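Local structure of agarase (3WZ1) at residues S70-P82 / D253-D267. The protein hydrolyses the beta-1,4-galactosidic linkages of agarose in endo fashion through this GH16 catalytic domain, releasing mainly neoagarotetraose. Residues are numbered along the deposited sequence; the frame is centred on the assembly and turned at random.
With NA (sodium ion), chain B.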
# COMPACT_ATOMS: atom_id res chain seq x y z
N SER A 70 -15.08 -9.34 4.13
CA SER A 70 -15.77 -10.33 4.96
C SER A 70 -15.02 -10.62 6.25
O SER A 70 -13.79 -10.56 6.30
CB SER A 70 -15.96 -11.64 4.21
OG SER A 70 -16.88 -12.48 4.92
N GLY A 71 -15.77 -10.95 7.30
CA GLY A 71 -15.17 -11.38 8.56
C GLY A 71 -14.26 -10.35 9.19
O GLY A 71 -13.29 -10.73 9.86
N GLY A 72 -14.56 -9.07 8.96
CA GLY A 72 -13.82 -7.93 9.53
C GLY A 72 -12.58 -7.51 8.75
O GLY A 72 -11.79 -6.67 9.21
N LYS A 73 -12.39 -8.07 7.57
CA LYS A 73 -11.17 -7.83 6.79
C LYS A 73 -11.52 -7.55 5.34
O LYS A 73 -12.42 -8.18 4.78
CB LYS A 73 -10.27 -9.07 6.78
CG LYS A 73 -9.94 -9.67 8.14
CD LYS A 73 -8.94 -8.82 8.85
CE LYS A 73 -8.50 -9.42 10.18
NZ LYS A 73 -9.48 -9.09 11.26
N LEU A 74 -10.76 -6.64 4.74
CA LEU A 74 -10.67 -6.60 3.28
C LEU A 74 -9.72 -7.70 2.83
O LEU A 74 -8.62 -7.85 3.36
CB LEU A 74 -10.16 -5.24 2.82
CG LEU A 74 -9.73 -5.09 1.36
CD1 LEU A 74 -10.93 -5.11 0.42
CD2 LEU A 74 -8.97 -3.79 1.20
N ALA A 75 -10.16 -8.47 1.82
CA ALA A 75 -9.35 -9.52 1.21
C ALA A 75 -9.03 -9.14 -0.21
O ALA A 75 -9.93 -8.77 -0.98
CB ALA A 75 -10.08 -10.86 1.23
N ILE A 76 -7.75 -9.20 -0.54
CA ILE A 76 -7.23 -9.06 -1.88
C ILE A 76 -6.66 -10.42 -2.24
O ILE A 76 -5.64 -10.86 -1.66
CB ILE A 76 -6.12 -8.00 -1.92
CG1 ILE A 76 -6.59 -6.63 -1.46
CG2 ILE A 76 -5.46 -7.95 -3.31
CD1 ILE A 76 -7.70 -6.01 -2.30
N THR A 77 -7.26 -11.08 -3.22
CA THR A 77 -6.81 -12.42 -3.59
C THR A 77 -6.21 -12.45 -5.01
O THR A 77 -6.01 -11.40 -5.64
CB THR A 77 -7.92 -13.46 -3.31
OG1 THR A 77 -7.37 -14.79 -3.33
CG2 THR A 77 -9.06 -13.32 -4.30
N SER A 78 -5.86 -13.64 -5.44
CA SER A 78 -5.10 -13.87 -6.65
C SER A 78 -5.54 -15.18 -7.29
O SER A 78 -6.02 -16.10 -6.61
CB SER A 78 -3.60 -13.90 -6.36
OG SER A 78 -3.26 -14.91 -5.43
N GLY A 79 -5.36 -15.26 -8.60
CA GLY A 79 -5.62 -16.51 -9.32
C GLY A 79 -5.03 -16.45 -10.70
O GLY A 79 -4.73 -15.38 -11.21
N ARG A 80 -4.85 -17.62 -11.30
CA ARG A 80 -4.36 -17.70 -12.67
C ARG A 80 -5.48 -17.28 -13.62
O ARG A 80 -6.64 -17.73 -13.46
CB ARG A 80 -3.92 -19.11 -13.01
CG ARG A 80 -3.47 -19.29 -14.46
CD ARG A 80 -2.21 -18.51 -14.79
NE ARG A 80 -1.07 -19.04 -14.07
CZ ARG A 80 -0.03 -18.33 -13.63
NH1 ARG A 80 0.05 -17.01 -13.82
NH2 ARG A 80 0.95 -18.96 -12.98
N LYS A 81 -5.15 -16.43 -14.59
CA LYS A 81 -6.09 -16.14 -15.67
C LYS A 81 -6.04 -17.35 -16.61
O LYS A 81 -4.97 -17.63 -17.18
CB LYS A 81 -5.70 -14.84 -16.38
CG LYS A 81 -6.50 -14.59 -17.65
CD LYS A 81 -6.18 -13.25 -18.27
CE LYS A 81 -7.07 -12.96 -19.48
NZ LYS A 81 -6.58 -11.73 -20.15
N PRO A 82 -7.16 -18.08 -16.73
CA PRO A 82 -7.10 -19.36 -17.45
C PRO A 82 -6.56 -19.26 -18.88
O PRO A 82 -6.92 -18.36 -19.63
CB PRO A 82 -8.55 -19.85 -17.44
CG PRO A 82 -9.14 -19.24 -16.22
CD PRO A 82 -8.48 -17.90 -16.09
N ASP A 253 1.17 -21.82 -10.69
CA ASP A 253 -0.22 -22.23 -10.58
C ASP A 253 -0.52 -22.85 -9.20
O ASP A 253 -1.58 -22.64 -8.65
CB ASP A 253 -0.56 -23.28 -11.65
CG ASP A 253 -0.58 -22.73 -13.05
OD1 ASP A 253 -0.34 -21.52 -13.27
OD2 ASP A 253 -0.85 -23.52 -13.98
N ALA A 254 0.42 -23.61 -8.66
CA ALA A 254 0.22 -24.26 -7.37
C ALA A 254 0.07 -23.24 -6.24
O ALA A 254 -0.77 -23.39 -5.37
CB ALA A 254 1.36 -25.22 -7.07
N GLU A 255 0.86 -22.17 -6.30
CA GLU A 255 0.77 -21.09 -5.31
C GLU A 255 -0.57 -20.35 -5.44
O GLU A 255 -1.26 -20.10 -4.46
CB GLU A 255 1.93 -20.12 -5.49
CG GLU A 255 3.26 -20.67 -5.01
CD GLU A 255 4.45 -19.86 -5.42
OE1 GLU A 255 4.37 -19.07 -6.38
OE2 GLU A 255 5.51 -20.01 -4.78
N LEU A 256 -0.95 -20.05 -6.68
CA LEU A 256 -2.18 -19.30 -6.92
C LEU A 256 -3.43 -20.07 -6.52
O LEU A 256 -4.44 -19.49 -6.17
CB LEU A 256 -2.28 -18.90 -8.39
CG LEU A 256 -1.27 -17.84 -8.82
CD1 LEU A 256 -1.13 -17.85 -10.32
CD2 LEU A 256 -1.69 -16.48 -8.32
N ALA A 257 -3.33 -21.40 -6.58
CA ALA A 257 -4.43 -22.25 -6.19
C ALA A 257 -4.55 -22.50 -4.69
O ALA A 257 -5.56 -23.03 -4.26
CB ALA A 257 -4.33 -23.57 -6.93
N ASP A 258 -3.53 -22.11 -3.93
CA ASP A 258 -3.48 -22.38 -2.48
C ASP A 258 -4.17 -21.28 -1.66
O ASP A 258 -3.64 -20.17 -1.55
CB ASP A 258 -2.01 -22.53 -2.07
CG ASP A 258 -1.85 -22.98 -0.64
OD1 ASP A 258 -2.83 -22.93 0.09
OD2 ASP A 258 -0.72 -23.38 -0.30
N PRO A 259 -5.35 -21.56 -1.09
CA PRO A 259 -6.12 -20.54 -0.40
C PRO A 259 -5.45 -20.05 0.87
O PRO A 259 -5.83 -19.00 1.38
CB PRO A 259 -7.44 -21.25 -0.07
CG PRO A 259 -7.12 -22.68 -0.07
CD PRO A 259 -6.01 -22.88 -1.04
N ASN A 260 -4.49 -20.80 1.37
CA ASN A 260 -3.75 -20.38 2.56
C ASN A 260 -2.58 -19.48 2.26
O ASN A 260 -1.97 -18.96 3.21
CB ASN A 260 -3.26 -21.59 3.35
CG ASN A 260 -4.37 -22.27 4.10
OD1 ASN A 260 -5.54 -22.18 3.72
ND2 ASN A 260 -4.02 -22.93 5.20
N ARG A 261 -2.25 -19.29 0.99
CA ARG A 261 -1.15 -18.42 0.59
C ARG A 261 -1.54 -17.26 -0.29
O ARG A 261 -0.85 -16.25 -0.30
CB ARG A 261 -0.08 -19.25 -0.13
CG ARG A 261 0.69 -20.13 0.85
CD ARG A 261 1.89 -20.74 0.17
NE ARG A 261 1.50 -21.86 -0.67
CZ ARG A 261 2.29 -22.44 -1.55
NH1 ARG A 261 3.52 -21.97 -1.73
NH2 ARG A 261 1.84 -23.47 -2.28
N ASN A 262 -2.66 -17.39 -1.00
CA ASN A 262 -2.89 -16.54 -2.16
C ASN A 262 -3.62 -15.24 -1.85
O ASN A 262 -4.00 -14.51 -2.77
CB ASN A 262 -3.63 -17.35 -3.25
CG ASN A 262 -5.05 -17.73 -2.86
OD1 ASN A 262 -5.56 -17.33 -1.82
ND2 ASN A 262 -5.71 -18.50 -3.72
N THR A 263 -3.78 -14.92 -0.57
CA THR A 263 -4.61 -13.79 -0.19
C THR A 263 -3.91 -12.87 0.80
O THR A 263 -3.27 -13.33 1.76
CB THR A 263 -5.97 -14.26 0.38
OG1 THR A 263 -6.60 -15.11 -0.59
CG2 THR A 263 -6.88 -13.10 0.67
N TYR A 264 -4.07 -11.57 0.53
CA TYR A 264 -3.53 -10.45 1.33
C TYR A 264 -4.70 -9.86 2.08
O TYR A 264 -5.72 -9.57 1.47
CB TYR A 264 -2.91 -9.45 0.36
CG TYR A 264 -2.64 -8.01 0.78
CD1 TYR A 264 -2.08 -7.69 2.02
CD2 TYR A 264 -2.88 -6.98 -0.10
CE1 TYR A 264 -1.81 -6.38 2.35
CE2 TYR A 264 -2.57 -5.66 0.22
CZ TYR A 264 -2.06 -5.36 1.46
OH TYR A 264 -1.77 -4.03 1.79
N TYR A 265 -4.58 -9.71 3.40
CA TYR A 265 -5.71 -9.27 4.23
C TYR A 265 -5.42 -7.94 4.88
O TYR A 265 -4.32 -7.73 5.39
CB TYR A 265 -6.03 -10.27 5.36
CG TYR A 265 -6.45 -11.62 4.87
CD1 TYR A 265 -7.77 -11.87 4.52
CD2 TYR A 265 -5.53 -12.65 4.77
CE1 TYR A 265 -8.16 -13.13 4.09
CE2 TYR A 265 -5.91 -13.90 4.32
CZ TYR A 265 -7.22 -14.13 3.99
OH TYR A 265 -7.59 -15.38 3.52
N VAL A 266 -6.42 -7.07 4.88
CA VAL A 266 -6.29 -5.75 5.50
C VAL A 266 -7.37 -5.61 6.56
O VAL A 266 -8.55 -5.60 6.27
CB VAL A 266 -6.37 -4.64 4.43
CG1 VAL A 266 -6.36 -3.25 5.08
CG2 VAL A 266 -5.22 -4.80 3.45
N ASP A 267 -6.94 -5.52 7.82
CA ASP A 267 -7.85 -5.31 8.95
C ASP A 267 -8.43 -3.90 8.94
O ASP A 267 -9.62 -3.69 9.22
CB ASP A 267 -7.13 -5.58 10.29
CG ASP A 267 -8.07 -5.70 11.46
OD1 ASP A 267 -9.25 -6.07 11.28
OD2 ASP A 267 -7.62 -5.41 12.59
NA NA B . -11.16 -4.86 10.49
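An antiparallel strand pair of the beta-jelly roll, with a sodium site at one end, joins 73-76 to 264-266. Leu-74 and Val-266, then Ile-76 and Tyr-264, form hydrogen-bonded pairs around the non-hydrogen-bonded pair Ala-75 and Tyr-265. Ile-76 and the Tyr-264 ring lie side by side, CB to CD2 3.9 Å, on the face that Leu-74 and Val-266 continue toward Ile-236. The type I' turn from Ser-70 to Lys-73 offers Gly-72 O to the sodium at 2.3 Å, and Asp-267 adds its O and OD1; Asp-4 and Asp-28 complete the site. Lys-73 NZ forms a salt bridge to the same OD1, 3.0 Å, from above the carboxylate plane, while Asp-267 OD2 has Arg-107 as its salt-bridge partner. Past the last paired residues, Ser-78 OG donates a hydrogen bond to a lone pair of Asn-262 O at 2.8 Å. The Asn-262 amide turns back to helix 253-256, ND2 to Leu-256 O 2.9 Å. Arg-80 on strand 78-80 folds at chi2 and chi3 (66° and 67°), which brings its guanidinium against Leu-256 CD1, 3.5 Å above its centre, and side-on to Asp-253 OD1, NE at 2.7 Å and NH2 at 2.9 Å. Replacing Arg-80 by an alanine would probably leave the Asp-253 carboxylate without its charged mate and Leu-256 CD1 without the flat group it lies against. Strands far apart in sequence, paired beside a sodium-binding turn, build part of this GH16 beta-jelly roll.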